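Local coordinates for protein inositol monophosphatase (Zymomonas mobilis, PDB 4N81) that probably hydrolyses phosphate monoesters such as inositol monophosphate with the help of magnesium ions, at residues Gly167-His170 with Phe171-Arg175; Ala213-Pro216 with Ile217-Ala221; Pro252-Ser255 with Ala256-Leu259. All coordinates share one frame; numbering follows the deposited sequence. Where two conformers were deposited one is given.

Interaction 1: Gly167-His170 with Phe171-Arg175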
# COMPACT_ATOMS: atom_id res chain seq x y z
N GLY A 167 18.28 8.39 12.56
CA GLY A 167 17.18 8.84 11.69
C GLY A 167 15.86 8.23 12.18
O GLY A 167 14.81 8.87 12.05
N GLU A 168 15.89 7.02 12.76
CA GLU A 168 14.67 6.43 13.30
C GLU A 168 14.15 7.31 14.46
O GLU A 168 12.94 7.49 14.63
CB GLU A 168 14.93 5.03 13.90
CG GLU A 168 14.80 3.82 12.97
CD GLU A 168 14.95 2.47 13.71
OE1 GLU A 168 13.98 1.98 14.34
OE2 GLU A 168 16.06 1.93 13.71
N VAL A 169 15.07 7.89 15.22
CA VAL A 169 14.66 8.72 16.33
C VAL A 169 14.03 10.04 15.80
O VAL A 169 12.95 10.45 16.27
CB VAL A 169 15.83 9.00 17.27
CG1 VAL A 169 15.47 10.09 18.35
CG2 VAL A 169 16.30 7.66 17.92
N HIS A 170 14.66 10.66 14.79
CA HIS A 170 14.05 11.87 14.22
C HIS A 170 12.65 11.59 13.62
O HIS A 170 11.68 12.40 13.78
CB HIS A 170 14.95 12.42 13.09
CG HIS A 170 16.34 12.76 13.54
ND1 HIS A 170 16.59 13.67 14.53
CD2 HIS A 170 17.55 12.32 13.10
CE1 HIS A 170 17.90 13.78 14.71
NE2 HIS A 170 18.50 12.97 13.85
N PHE A 171 12.54 10.43 12.95
CA PHE A 171 11.25 10.10 12.36
C PHE A 171 10.21 9.88 13.44
O PHE A 171 9.05 10.33 13.34
CB PHE A 171 11.31 8.86 11.46
CG PHE A 171 9.96 8.58 10.82
CD1 PHE A 171 9.53 9.39 9.78
CD2 PHE A 171 9.10 7.60 11.33
CE1 PHE A 171 8.27 9.20 9.22
CE2 PHE A 171 7.83 7.40 10.77
CZ PHE A 171 7.42 8.23 9.73
N ASP A 172 10.60 9.17 14.51
CA ASP A 172 9.62 8.91 15.53
C ASP A 172 9.12 10.20 16.19
O ASP A 172 7.90 10.35 16.56
CB ASP A 172 10.25 8.03 16.61
CG ASP A 172 9.20 7.39 17.47
OD1 ASP A 172 8.41 6.62 16.88
OD2 ASP A 172 9.11 7.71 18.69
N LYS A 173 10.04 11.16 16.32
CA LYS A 173 9.65 12.39 16.95
C LYS A 173 8.64 13.15 16.09
O LYS A 173 7.66 13.73 16.64
CB LYS A 173 10.88 13.28 17.23
CG LYS A 173 11.75 12.73 18.41
CD LYS A 173 12.96 13.58 18.70
CE LYS A 173 13.69 13.04 19.99
NZ LYS A 173 14.93 13.89 20.19
N ILE A 174 8.87 13.21 14.78
CA ILE A 174 7.79 13.86 13.99
C ILE A 174 6.49 13.05 13.87
O ILE A 174 5.38 13.63 13.94
CB ILE A 174 8.26 14.37 12.61
CG1 ILE A 174 7.08 15.07 11.88
CG2 ILE A 174 8.86 13.24 11.76
CD1 ILE A 174 7.57 15.79 10.60
N ARG A 175 6.60 11.72 13.85
CA ARG A 175 5.40 10.89 13.78
C ARG A 175 4.49 11.18 14.98
O ARG A 175 3.27 11.28 14.82
CB ARG A 175 5.81 9.42 13.89
CG ARG A 175 4.67 8.46 14.12
CD ARG A 175 5.22 7.04 14.25
NE ARG A 175 5.86 6.79 15.55
CZ ARG A 175 5.17 6.49 16.66
NH1 ARG A 175 3.84 6.46 16.65
NH2 ARG A 175 5.79 6.25 17.80

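Interaction 2: Ala213-Pro216 with Ile217-Ala221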
# COMPACT_ATOMS: atom_id res chain seq x y z
N ALA A 213 12.85 12.10 -10.09
CA ALA A 213 11.55 12.35 -10.81
C ALA A 213 10.53 13.01 -9.88
O ALA A 213 9.57 13.66 -10.36
CB ALA A 213 10.96 11.01 -11.34
N LEU A 214 10.65 12.75 -8.58
CA LEU A 214 9.59 13.21 -7.68
C LEU A 214 9.59 14.72 -7.51
O LEU A 214 8.53 15.34 -7.27
CB LEU A 214 9.79 12.59 -6.30
CG LEU A 214 9.98 11.06 -6.29
CD1 LEU A 214 10.26 10.64 -4.90
CD2 LEU A 214 8.74 10.34 -6.85
N VAL A 215 10.79 15.30 -7.54
CA VAL A 215 10.81 16.75 -7.21
C VAL A 215 9.92 17.68 -8.12
O VAL A 215 9.13 18.47 -7.62
CB VAL A 215 12.31 17.29 -7.13
CG1 VAL A 215 12.34 18.82 -6.73
CG2 VAL A 215 13.16 16.44 -6.13
N PRO A 216 10.06 17.59 -9.46
CA PRO A 216 9.22 18.43 -10.33
C PRO A 216 7.74 18.15 -10.15
O PRO A 216 6.91 19.06 -10.30
CB PRO A 216 9.68 18.06 -11.76
CG PRO A 216 10.99 17.40 -11.58
CD PRO A 216 11.00 16.76 -10.24
N ILE A 217 7.41 16.89 -9.85
CA ILE A 217 5.99 16.51 -9.73
C ILE A 217 5.40 17.14 -8.47
O ILE A 217 4.39 17.85 -8.55
CB ILE A 217 5.87 14.96 -9.65
CG1 ILE A 217 6.24 14.39 -11.04
CG2 ILE A 217 4.48 14.48 -9.11
CD1 ILE A 217 6.37 12.82 -11.00
N VAL A 218 6.10 16.99 -7.36
CA VAL A 218 5.61 17.58 -6.11
C VAL A 218 5.59 19.11 -6.19
O VAL A 218 4.59 19.75 -5.80
CB VAL A 218 6.50 17.14 -4.93
CG1 VAL A 218 6.16 17.97 -3.66
CG2 VAL A 218 6.27 15.61 -4.62
N GLU A 219 6.67 19.69 -6.71
CA GLU A 219 6.78 21.14 -6.73
C GLU A 219 5.79 21.74 -7.71
O GLU A 219 5.20 22.76 -7.39
CB GLU A 219 8.27 21.62 -6.90
CG GLU A 219 9.10 21.12 -5.61
CD GLU A 219 10.33 21.96 -5.16
OE1 GLU A 219 11.00 22.37 -6.13
OE2 GLU A 219 10.63 22.16 -3.86
N GLY A 220 5.52 21.06 -8.84
CA GLY A 220 4.62 21.62 -9.84
C GLY A 220 3.18 21.39 -9.42
O GLY A 220 2.26 21.94 -10.07
N ALA A 221 2.99 20.56 -8.38
CA ALA A 221 1.64 20.45 -7.75
C ALA A 221 1.41 21.52 -6.67
O ALA A 221 0.33 21.63 -6.13
CB ALA A 221 1.38 19.02 -7.19

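Interaction 3: Pro252-Ser255 with Ala256-Leu259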
# COMPACT_ATOMS: atom_id res chain seq x y z
N PRO A 252 7.79 23.69 10.87
CA PRO A 252 7.40 22.87 12.03
C PRO A 252 7.75 21.40 11.91
O PRO A 252 8.10 20.81 12.91
CB PRO A 252 5.86 23.06 12.13
CG PRO A 252 5.46 23.72 10.89
CD PRO A 252 6.65 24.46 10.32
N ALA A 253 7.68 20.84 10.71
CA ALA A 253 8.04 19.45 10.54
C ALA A 253 9.52 19.22 10.87
O ALA A 253 9.88 18.31 11.65
CB ALA A 253 7.73 18.98 9.06
N LEU A 254 10.39 20.05 10.31
CA LEU A 254 11.84 19.85 10.58
C LEU A 254 12.12 20.12 12.05
O LEU A 254 12.87 19.40 12.68
CB LEU A 254 12.67 20.75 9.66
CG LEU A 254 12.64 20.37 8.18
CD1 LEU A 254 13.40 21.45 7.33
CD2 LEU A 254 13.24 18.97 7.92
N SER A 255 11.45 21.13 12.61
CA SER A 255 11.58 21.40 14.04
C SER A 255 11.21 20.18 14.89
O SER A 255 11.94 19.79 15.80
CB SER A 255 10.64 22.54 14.42
OG SER A 255 11.16 23.79 14.01
N ALA A 256 10.07 19.56 14.58
CA ALA A 256 9.57 18.43 15.36
C ALA A 256 10.58 17.22 15.34
O ALA A 256 10.65 16.43 16.27
CB ALA A 256 8.22 17.97 14.78
N MET A 257 11.32 17.08 14.25
CA MET A 257 12.34 16.04 14.08
C MET A 257 13.56 16.18 15.04
O MET A 257 14.29 15.21 15.25
CB MET A 257 12.81 15.97 12.61
CG MET A 257 11.75 15.40 11.71
SD MET A 257 12.15 15.55 9.96
CE MET A 257 13.43 14.30 9.85
N GLU A 258 13.75 17.38 15.59
CA GLU A 258 14.83 17.64 16.56
C GLU A 258 16.20 17.26 16.00
O GLU A 258 16.91 16.41 16.54
CB GLU A 258 14.55 16.95 17.91
CG GLU A 258 13.31 17.59 18.59
CD GLU A 258 12.99 16.95 19.94
OE1 GLU A 258 13.94 16.48 20.61
OE2 GLU A 258 11.79 16.87 20.29
N LEU A 259 16.53 17.87 14.88
CA LEU A 259 17.77 17.60 14.21
C LEU A 259 18.91 18.48 14.82
O LEU A 259 20.02 18.13 14.42
CB LEU A 259 17.60 17.91 12.73
CG LEU A 259 16.53 17.07 11.99
CD1 LEU A 259 15.92 17.80 10.74
CD2 LEU A 259 17.10 15.69 11.62
O HOH W 1 15.08 20.20 14.12

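Interaction 1: Gly167-His170 with Phe171-Arg175
Val-169 and Lys-173, one helical turn apart, run alongside each other and point the same way, with Val-169 CG1 lying 3.8 Å from Lys-173 CE. The lysine first brings its CG to 3.3 Å from Val-169 O, then continues fully extended, past the valine methyl, to a salt bridge with Glu-258. His-170, on the neighbouring flank, gives ND1 to Met-257 O. Beneath them the helix is regular: Phe-171 N donates to Gly-167 O at 2.9 Å, and the next three amides repeat the pattern. Phe-171, its CG anti to the backbone N (chi1 -178°), swings off to strands 154-157 and 180-183, the parallel strands that this helix joins as a beta-alpha-beta crossover.

On another flank Arg-175 grips Asp-172 side-on: NE at 2.9 Å and NH2, in a salt bridge, at 2.8 Å both reach OD1 in the guanidinium plane. They come from the same face of the carboxylate, NE from 42° above its plane. With an alanine here, Arg-175 would probably lose this anchor and be freer to turn from Trp-161 of the second subunit, its cation-pi partner. The chemistry thus pairs an apolar face turned to the sheet with charged groups, one pair positioned at the dimer contact.

Interaction 2: Ala213-Pro216 with Ile217-Ala221
Leu-214 O and Val-215 O each take an amide from four residues on, Val-218 N and Glu-219 N, both at 2.9 Å and nearly straight, whereas Gly-220 N comes to Pro-216 O at 2.8 Å from 39° above the carbonyl plane, a change of geometry close to where the helix finishes. Pro-216 brings no N-H of its own to this pattern, yet its carbonyl still serves as an acceptor.

Among the side chains, Ile-217 bends back along the helix. With CG1 anti to its own carbonyl carbon (chi1 -70°), it lays CD1 3.4 Å from Ala-213 O. Val-218 does something similar one residue later, its CG2 coming to 3.5 Å from Leu-214 O.

Helix 214-220 belongs to the central helical layer of the alpha-beta-alpha-beta-alpha sandwich known from this family. Ala-213 meets strand 102-109, and Leu-214 and Ile-217 press on Ile-118 of strand 112-120, in one sheet; Val-218 packs on Met-225 of the other, and helix 187-194 lies alongside. The side chain of Leu-214 is also about 6 Å from those of Asp-89 and Asp-210, both predicted magnesium ligands.

Val-215 and Glu-219 lie on a partly exposed flank, side by side and pointing the same way: the glutamate's CG passes 3.3 Å from Val-215 O, and its OE1 stops 3.8 Å from Val-215 CG1, an apolar neighbour for a carboxylate oxygen. The other oxygen, OE2, accepts from the backbone N of Met-225 and makes a weak, long ion pair with Arg-226, so the carboxylate ties the last turn of the helix to strand 224-226.

Interaction 3: Pro252-Ser255 with Ala256-Leu259
Leu-254 CD2 is touched by Met-257 SD, in the last turn of the helix, and by CD1 of Leu-259, the C-terminal residue beyond it, each 4.1 Å away; both come at the leucine at a slant. The tight part is the buried side, formed by Ala-253, Ala-256 and Met-257, with Ala-256 against Leu-150. Met-257 CG lies anti to its carbonyl carbon (chi1 -72°) and 3.5 Å from Ala-253 O, and the chain runs straight on to SD, which brings the sulfur to the leucine.

Leu-254 stands between this and the looser solvent side of Ser-255, Glu-258 and Leu-259. Ser-255 was modelled in two conformers. Here helix 250-257 ends: Met-257 N still donates four residues back, to Ala-253 O at 3.2 Å, and weakly to Leu-254 O, but Glu-258, with a positive phi of 55°, donates its N three back, to Ser-255 O at 3.0 Å. A water then bridges the unwound backbone, donating to Leu-254 O and accepting from Leu-259 N, 2.8 Å from each atom.

Helix 250-257 lies against strands 200-203 and 241-244 through Ala-253, Leu-254 and Met-257, while Ala-253 and Met-257 also meet Ile-174 of helix 165-175.

Overall arrangement
Interactions 1 and 3 are neighbours, their centres 9 Å apart, and belong to two helices packed on the same five-stranded sheet. They are stitched together by charge and hydrogen bonding as well as by packing: the lysine-glutamate salt bridge and the His-170 bond tie the residues closing helix 250-257 to the side of helix 165-175. Both are partly buried, with apolar residues toward the sheet and polar ones outward, but only interaction 1 also faces the second subunit. Interaction 2 stands apart, its centre 24 Å and 22 Å from theirs, in the protein's interior between the two sheets. There the contacts are mostly aliphatic, and predicted metal ligands are close by.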